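Local coordinates for protein putative isohexenylglutaconyl-CoA hydratase (Pseudomonas aeruginosa, PDB 4ZU2) that probably hydrates isohexenylglutaconyl-CoA, an intermediate in the breakdown of citronellate and related terpenes, as a member of the crotonase (enoyl-CoA hydratase/isomerase) family, at residues E97-P102 with L218-E223; L120-D125 with V154-L159. All coordinates share one frame; numbering follows the deposited sequence.

The two contacts lie with their centres about 12 Å apart in the crotonase fold and are nested along the chain: residues 120-125 and 154-159 of contact 2 both fall inside the loop closed by contact 1. Contact 1 joins the end of helix 81-99 to the end of helix 209-221, and contact 2 joins the turn after helix 116-121 to helix 149-157. They touch directly, Gln-99 OE1 lying 3.1 Å from Val-123 CA and Ala-98 CB packing on Val-123 CG2. The segments 97-102 and 120-125 precede the parallel neighbours 104-109 and 126-130 of the six-stranded sheet. Arg-163 of the second subunit bonds to both Gln-99 OE1 and Asp-125 OD1, so this region lies at an interface of the three-chain assembly.

Contact 1. Residues E97-P102 with L218-E223; sequences EAQAAP and LLLASE
Leu-220 reaches across to the end of helix 81-99 and rests its two methyl groups on the last turn of that helix and the residue that follows it. The apolar contact is small, burying 114 Å² in all. With CG anti to the carbonyl carbon (chi1 -72°), the isobutyl group extends from helix 209-221 to the turn at Gln-99 and Ala-100. CD1 takes the backbone side, 3.6 Å from Gln-99 O and 4.0 Å from Ala-100 CA, with the methyl of Ala-100 more loosely alongside. CD2 lies against the Gln-99 side chain instead, 3.9 Å from its CG, and the amide carbon and NE2 are only slightly farther off. Gln-99 CG lies opposite the backbone N (chi1 179°), and the chain then bends at chi2 (88°), which carries CG and the amide across Leu-220 CD2 at a slant.

Between the two segments the contact is by packing alone, but Lys-216 NZ, on the same helix as Leu-220, bonds to Ala-101 O. Gln-99 OE1 accepts a hydrogen bond from Arg-163 of the second subunit, so the same side chain packs on Leu-220 and takes part in a subunit contact. Within the turn, Ala-101 N bonds to Ala-98 O at 2.9 Å, just where Ala-100 leaves helical geometry. On the other segment Leu-218 O receives both Ser-222 N and Ser-222 OG, from opposite faces of its carbonyl plane.

The contact thus packs helix 209-221 against the turn that leads from helix 81-99 into strand 104-109, while helix 227-242 covers Leu-218 and Ala-221, and Phe-152 of helix 149-157 lies against Gln-99.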
ATOM      1  N   GLU A  97       9.217 -10.186  16.225  1.00 17.50           N
ATOM      2  CA  GLU A  97       9.259  -9.632  17.572  1.00 13.68           C
ATOM      3  C   GLU A  97       9.772  -8.185  17.615  1.00 22.36           C
ATOM      4  O   GLU A  97       9.500  -7.448  18.572  1.00 18.39           O
ATOM      5  CB  GLU A  97      10.065 -10.534  18.493  1.00 12.03           C
ATOM      6  CG  GLU A  97       9.575 -12.014  18.582  1.00 25.63           C
ATOM      7  CD  GLU A  97      10.716 -13.050  18.879  1.00 24.01           C
ATOM      8  OE1 GLU A  97      11.856 -12.661  19.156  1.00 27.17           O
ATOM      9  OE2 GLU A  97      10.467 -14.261  18.853  1.00 24.23           O
ATOM     10  N   ALA A  98      10.496  -7.770  16.581  1.00 19.83           N
ATOM     11  CA  ALA A  98      10.894  -6.386  16.499  1.00 22.72           C
ATOM     12  C   ALA A  98       9.675  -5.576  15.993  1.00 22.12           C
ATOM     13  O   ALA A  98       9.272  -4.595  16.619  1.00 21.02           O
ATOM     14  CB  ALA A  98      12.092  -6.223  15.584  1.00 19.88           C
ATOM     15  N   GLN A  99       9.116  -6.012  14.862  1.00 22.19           N
ATOM     16  CA  GLN A  99       7.893  -5.455  14.270  1.00 22.13           C
ATOM     17  C   GLN A  99       6.807  -5.249  15.320  1.00 15.73           C
ATOM     18  O   GLN A  99       6.106  -4.225  15.332  1.00 15.95           O
ATOM     19  CB  GLN A  99       7.350  -6.387  13.170  1.00 22.94           C
ATOM     20  CG  GLN A  99       6.028  -5.916  12.462  1.00 10.27           C
ATOM     21  CD  GLN A  99       6.287  -5.019  11.278  1.00 21.26           C
ATOM     22  OE1 GLN A  99       7.144  -4.144  11.328  1.00 22.54           O
ATOM     23  NE2 GLN A  99       5.596  -5.282  10.172  1.00 20.90           N
ATOM     24  N   ALA A 100       6.690  -6.210  16.213  1.00 14.96           N
ATOM     25  CA  ALA A 100       5.594  -6.210  17.168  1.00 19.28           C
ATOM     26  C   ALA A 100       5.998  -5.667  18.526  1.00 21.01           C
ATOM     27  O   ALA A 100       5.216  -5.730  19.459  1.00 21.93           O
ATOM     28  CB  ALA A 100       4.986  -7.644  17.286  1.00 11.45           C
ATOM     29  N   ALA A 101       7.199  -5.103  18.635  1.00 20.09           N
ATOM     30  CA  ALA A 101       7.632  -4.484  19.894  1.00 21.12           C
ATOM     31  C   ALA A 101       6.701  -3.346  20.371  1.00 18.20           C
ATOM     32  O   ALA A 101       6.384  -2.462  19.586  1.00 23.04           O
ATOM     33  CB  ALA A 101       9.072  -3.930  19.760  1.00 18.52           C
ATOM     34  N   PRO A 102       6.298  -3.357  21.668  1.00 20.86           N
ATOM     35  CA  PRO A 102       5.438  -2.318  22.273  1.00 23.45           C
ATOM     36  C   PRO A 102       6.009  -0.890  22.207  1.00 22.73           C
ATOM     37  O   PRO A 102       5.254   0.097  22.110  1.00 17.77           O
ATOM     38  CB  PRO A 102       5.313  -2.784  23.728  1.00 25.10           C
ATOM     39  CG  PRO A 102       5.458  -4.308  23.629  1.00 22.06           C
ATOM     40  CD  PRO A 102       6.479  -4.512  22.587  1.00 19.09           C
ATOM     41  N   LEU A 218      -3.074  -2.717  17.239  1.00 19.81           N
ATOM     42  CA  LEU A 218      -4.259  -2.555  16.401  1.00 12.97           C
ATOM     43  C   LEU A 218      -3.874  -2.336  14.956  1.00 15.88           C
ATOM     44  O   LEU A 218      -4.517  -2.848  14.058  1.00 22.70           O
ATOM     45  CB  LEU A 218      -5.099  -1.329  16.850  1.00 18.08           C
ATOM     46  CG  LEU A 218      -5.881  -1.472  18.143  1.00 27.99           C
ATOM     47  CD1 LEU A 218      -6.508  -0.115  18.553  1.00 28.66           C
ATOM     48  CD2 LEU A 218      -6.937  -2.578  17.989  1.00 23.65           C
ATOM     49  N   LEU A 219      -2.883  -1.485  14.742  1.00 15.89           N
ATOM     50  CA  LEU A 219      -2.415  -1.166  13.382  1.00 18.91           C
ATOM     51  C   LEU A 219      -1.875  -2.416  12.701  1.00 17.46           C
ATOM     52  O   LEU A 219      -2.089  -2.666  11.529  1.00 15.97           O
ATOM     53  CB  LEU A 219      -1.307  -0.092  13.453  1.00 19.95           C
ATOM     54  CG  LEU A 219      -1.741   1.294  13.976  1.00 22.99           C
ATOM     55  CD1 LEU A 219      -0.547   2.134  14.424  1.00 24.32           C
ATOM     56  CD2 LEU A 219      -2.571   2.037  12.919  1.00 15.93           C
ATOM     57  N   LEU A 220      -1.158  -3.216  13.458  1.00 17.84           N
ATOM     58  CA  LEU A 220      -0.558  -4.419  12.904  1.00 18.90           C
ATOM     59  C   LEU A 220      -1.640  -5.427  12.571  1.00 17.97           C
ATOM     60  O   LEU A 220      -1.543  -6.150  11.602  1.00 21.79           O
ATOM     61  CB  LEU A 220       0.404  -5.008  13.924  1.00  9.72           C
ATOM     62  CG  LEU A 220       1.679  -4.158  14.076  1.00 18.10           C
ATOM     63  CD1 LEU A 220       2.485  -4.557  15.300  1.00 19.14           C
ATOM     64  CD2 LEU A 220       2.548  -4.231  12.846  1.00 17.83           C
ATOM     65  N   ALA A 221      -2.645  -5.492  13.418  1.00 15.54           N
ATOM     66  CA  ALA A 221      -3.771  -6.374  13.227  1.00 19.33           C
ATOM     67  C   ALA A 221      -4.621  -5.927  12.080  1.00 18.88           C
ATOM     68  O   ALA A 221      -5.251  -6.761  11.478  1.00 17.67           O
ATOM     69  CB  ALA A 221      -4.607  -6.454  14.508  1.00 26.70           C
ATOM     70  N   SER A 222      -4.627  -4.622  11.748  1.00 23.15           N
ATOM     71  CA  SER A 222      -5.432  -4.092  10.618  1.00 20.37           C
ATOM     72  C   SER A 222      -5.089  -4.658   9.271  1.00 23.77           C
ATOM     73  O   SER A 222      -5.857  -4.576   8.343  1.00 27.23           O
ATOM     74  CB  SER A 222      -5.275  -2.561  10.473  1.00 26.62           C
ATOM     75  OG  SER A 222      -5.740  -1.878  11.597  1.00 32.12           O
ATOM     76  N   GLU A 223      -3.894  -5.183   9.126  1.00 34.46           N
ATOM     77  CA  GLU A 223      -3.446  -5.625   7.815  1.00 39.35           C
ATOM     78  C   GLU A 223      -4.284  -6.814   7.344  1.00 36.90           C
ATOM     79  O   GLU A 223      -4.755  -6.852   6.196  1.00 39.37           O
ATOM     80  CB  GLU A 223      -1.940  -5.945   7.866  1.00 47.75           C
ATOM     81  CG  GLU A 223      -1.079  -4.700   8.090  1.00 52.18           C
ATOM     82  CD  GLU A 223      -0.565  -4.098   6.783  1.00 55.70           C
ATOM     83  OE1 GLU A 223       0.620  -4.316   6.466  1.00 56.88           O
ATOM     84  OE2 GLU A 223      -1.337  -3.405   6.074  1.00 54.59           O
TER

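Contact 2. Residues L120-D125 with V154-L159; sequences LACVSD and VRRIGL
Ser-124 O receives Arg-156 NH1 in the shortest polar bond of this contact, 2.8 Å long and nearly straight, with an N-H...O angle of 163°. The acceptor is part of the turn that, in this crotonase fold, leads from helix 116-121 into strand 126-130; Ala-121 to Ser-124 form a type I beta turn. The bond uses a lone pair in the carbonyl plane, and Ser-124 O lies at the edge of the guanidinium, close to its plane.

Ala-121 O and Cys-122 CA sit over one face of that group. Arg-156 NE bonds to Leu-182 O, so main-chain oxygens from two parts of the chain help to fix its rotation. The arginine leaves helix 149-157 with CG anti to the backbone N (chi1 -173°) and bends at chi2, carrying its aliphatic part along Cys-122: SG is 4.0 Å from both CB and CG of Arg-156, and CD comes within 3.3 Å of Cys-122 O. The buried side chain thereby joins the turn to helix 149-157, whose Arg-156 O accepts a bond from Thr-160 of the second subunit. Within the turn, Ser-124 OG donates to Ala-121 O at 2.8 Å, with the donor OG 20° out of that carbonyl's plane.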
ATOM      1  N   LEU A 120      15.549  -5.683   8.734  1.00 11.75           N
ATOM      2  CA  LEU A 120      15.302  -4.947   9.981  1.00 20.73           C
ATOM      3  C   LEU A 120      14.749  -3.544   9.771  1.00 16.23           C
ATOM      4  O   LEU A 120      14.005  -3.060  10.585  1.00 13.86           O
ATOM      5  CB  LEU A 120      16.593  -4.752  10.756  1.00 25.92           C
ATOM      6  CG  LEU A 120      17.327  -5.948  11.320  1.00 34.01           C
ATOM      7  CD1 LEU A 120      18.625  -5.451  11.944  1.00 27.85           C
ATOM      8  CD2 LEU A 120      16.460  -6.641  12.365  1.00 37.80           C
ATOM      9  N   ALA A 121      15.213  -2.869   8.735  1.00 14.67           N
ATOM     10  CA  ALA A 121      14.738  -1.511   8.423  1.00 14.66           C
ATOM     11  C   ALA A 121      13.205  -1.542   8.189  1.00 18.87           C
ATOM     12  O   ALA A 121      12.473  -0.629   8.551  1.00 19.74           O
ATOM     13  CB  ALA A 121      15.469  -0.979   7.197  1.00 11.38           C
ATOM     14  N   CYS A 122      12.751  -2.635   7.601  1.00 15.80           N
ATOM     15  CA  CYS A 122      11.384  -2.777   7.146  1.00 21.22           C
ATOM     16  C   CYS A 122      10.414  -2.947   8.285  1.00 21.53           C
ATOM     17  O   CYS A 122       9.221  -2.893   8.064  1.00 26.69           O
ATOM     18  CB  CYS A 122      11.267  -3.988   6.222  1.00 19.16           C
ATOM     19  SG  CYS A 122      11.835  -3.794   4.548  1.00 18.57           S
ATOM     20  N   VAL A 123      10.917  -3.182   9.495  1.00 23.10           N
ATOM     21  CA  VAL A 123      10.039  -3.387  10.647  1.00 25.06           C
ATOM     22  C   VAL A 123      10.155  -2.291  11.710  1.00 17.68           C
ATOM     23  O   VAL A 123       9.675  -2.441  12.846  1.00 15.93           O
ATOM     24  CB  VAL A 123      10.228  -4.790  11.284  1.00 21.50           C
ATOM     25  CG1 VAL A 123      10.108  -5.866  10.207  1.00 16.55           C
ATOM     26  CG2 VAL A 123      11.532  -4.899  12.008  1.00 20.47           C
ATOM     27  N   SER A 124      10.791  -1.191  11.342  1.00 12.57           N
ATOM     28  CA  SER A 124      10.854  -0.039  12.233  1.00 15.33           C
ATOM     29  C   SER A 124       9.545   0.804  12.142  1.00 13.89           C
ATOM     30  O   SER A 124       8.896   0.858  11.082  1.00 14.03           O
ATOM     31  CB  SER A 124      12.081   0.819  11.887  1.00 14.23           C
ATOM     32  OG  SER A 124      12.003   1.300  10.559  1.00 14.92           O
ATOM     33  N   ASP A 125       9.173   1.454  13.239  1.00 18.19           N
ATOM     34  CA  ASP A 125       8.123   2.495  13.205  1.00 17.52           C
ATOM     35  C   ASP A 125       8.623   3.791  12.526  1.00 25.85           C
ATOM     36  O   ASP A 125       7.878   4.461  11.845  1.00 25.41           O
ATOM     37  CB  ASP A 125       7.617   2.829  14.601  1.00 21.36           C
ATOM     38  CG  ASP A 125       7.071   1.628  15.329  1.00 20.73           C
ATOM     39  OD1 ASP A 125       6.214   0.935  14.743  1.00 22.19           O
ATOM     40  OD2 ASP A 125       7.497   1.385  16.473  1.00 20.78           O
ATOM     41  N   VAL A 154       6.835  -6.466   1.460  1.00 17.50           N
ATOM     42  CA  VAL A 154       5.545  -6.211   0.808  1.00 19.74           C
ATOM     43  C   VAL A 154       4.702  -5.336   1.751  1.00 21.55           C
ATOM     44  O   VAL A 154       4.114  -4.351   1.332  1.00 15.39           O
ATOM     45  CB  VAL A 154       4.817  -7.534   0.498  1.00 18.61           C
ATOM     46  CG1 VAL A 154       3.404  -7.270  -0.050  1.00 20.44           C
ATOM     47  CG2 VAL A 154       5.663  -8.375  -0.426  1.00 11.21           C
ATOM     48  N   ARG A 155       4.710  -5.652   3.048  1.00 26.45           N
ATOM     49  CA  ARG A 155       4.046  -4.793   4.037  1.00 21.35           C
ATOM     50  C   ARG A 155       4.676  -3.388   4.058  1.00 22.74           C
ATOM     51  O   ARG A 155       3.979  -2.395   4.236  1.00 15.32           O
ATOM     52  CB  ARG A 155       4.073  -5.438   5.427  1.00 29.10           C
ATOM     53  CG  ARG A 155       2.967  -6.457   5.604  1.00 29.81           C
ATOM     54  CD  ARG A 155       3.223  -7.539   6.629  1.00 36.36           C
ATOM     55  NE  ARG A 155       2.485  -8.721   6.168  1.00 35.27           N
ATOM     56  CZ  ARG A 155       1.642  -9.437   6.890  1.00 32.99           C
ATOM     57  NH1 ARG A 155       1.430  -9.158   8.177  1.00 37.78           N
ATOM     58  NH2 ARG A 155       1.010 -10.458   6.322  1.00 35.15           N
ATOM     59  N   ARG A 156       5.977  -3.305   3.813  1.00 18.73           N
ATOM     60  CA  ARG A 156       6.700  -2.064   3.984  1.00 16.87           C
ATOM     61  C   ARG A 156       6.354  -1.031   2.892  1.00 21.64           C
ATOM     62  O   ARG A 156       5.932   0.068   3.205  1.00 22.98           O
ATOM     63  CB  ARG A 156       8.208  -2.308   4.019  1.00 19.11           C
ATOM     64  CG  ARG A 156       8.992  -1.039   4.361  1.00 18.02           C
ATOM     65  CD  ARG A 156       8.749  -0.620   5.771  1.00 16.20           C
ATOM     66  NE  ARG A 156       9.643   0.438   6.199  1.00 21.17           N
ATOM     67  CZ  ARG A 156       9.782   0.826   7.453  1.00 20.73           C
ATOM     68  NH1 ARG A 156       9.068   0.254   8.401  1.00 20.92           N
ATOM     69  NH2 ARG A 156      10.600   1.819   7.754  1.00 21.60           N
ATOM     70  N   ILE A 157       6.458  -1.436   1.638  1.00 25.43           N
ATOM     71  CA  ILE A 157       6.392  -0.540   0.494  1.00 26.42           C
ATOM     72  C   ILE A 157       5.393  -0.991  -0.571  1.00 23.57           C
ATOM     73  O   ILE A 157       5.228  -0.308  -1.576  1.00 20.35           O
ATOM     74  CB  ILE A 157       7.800  -0.449  -0.184  1.00 17.67           C
ATOM     75  CG1 ILE A 157       8.229  -1.805  -0.724  1.00 18.21           C
ATOM     76  CG2 ILE A 157       8.848   0.067   0.785  1.00 14.50           C
ATOM     77  CD1 ILE A 157       9.624  -1.807  -1.328  1.00 24.65           C
ATOM     78  N   GLY A 158       4.785  -2.166  -0.377  1.00 25.40           N
ATOM     79  CA  GLY A 158       3.798  -2.717  -1.288  1.00 22.40           C
ATOM     80  C   GLY A 158       4.365  -3.712  -2.293  1.00 24.47           C
ATOM     81  O   GLY A 158       5.548  -3.665  -2.629  1.00 25.46           O
ATOM     82  N   LEU A 159       3.515  -4.626  -2.779  1.00 23.11           N
ATOM     83  CA  LEU A 159       3.932  -5.617  -3.760  1.00 22.44           C
ATOM     84  C   LEU A 159       4.654  -4.995  -4.968  1.00 21.53           C
ATOM     85  O   LEU A 159       5.596  -5.574  -5.532  1.00 15.37           O
ATOM     86  CB  LEU A 159       2.730  -6.400  -4.244  1.00 18.33           C
ATOM     87  CG  LEU A 159       2.978  -7.465  -5.321  1.00 19.82           C
ATOM     88  CD1 LEU A 159       3.777  -8.661  -4.747  1.00 16.88           C
ATOM     89  CD2 LEU A 159       1.664  -7.972  -5.875  1.00 20.35           C
TER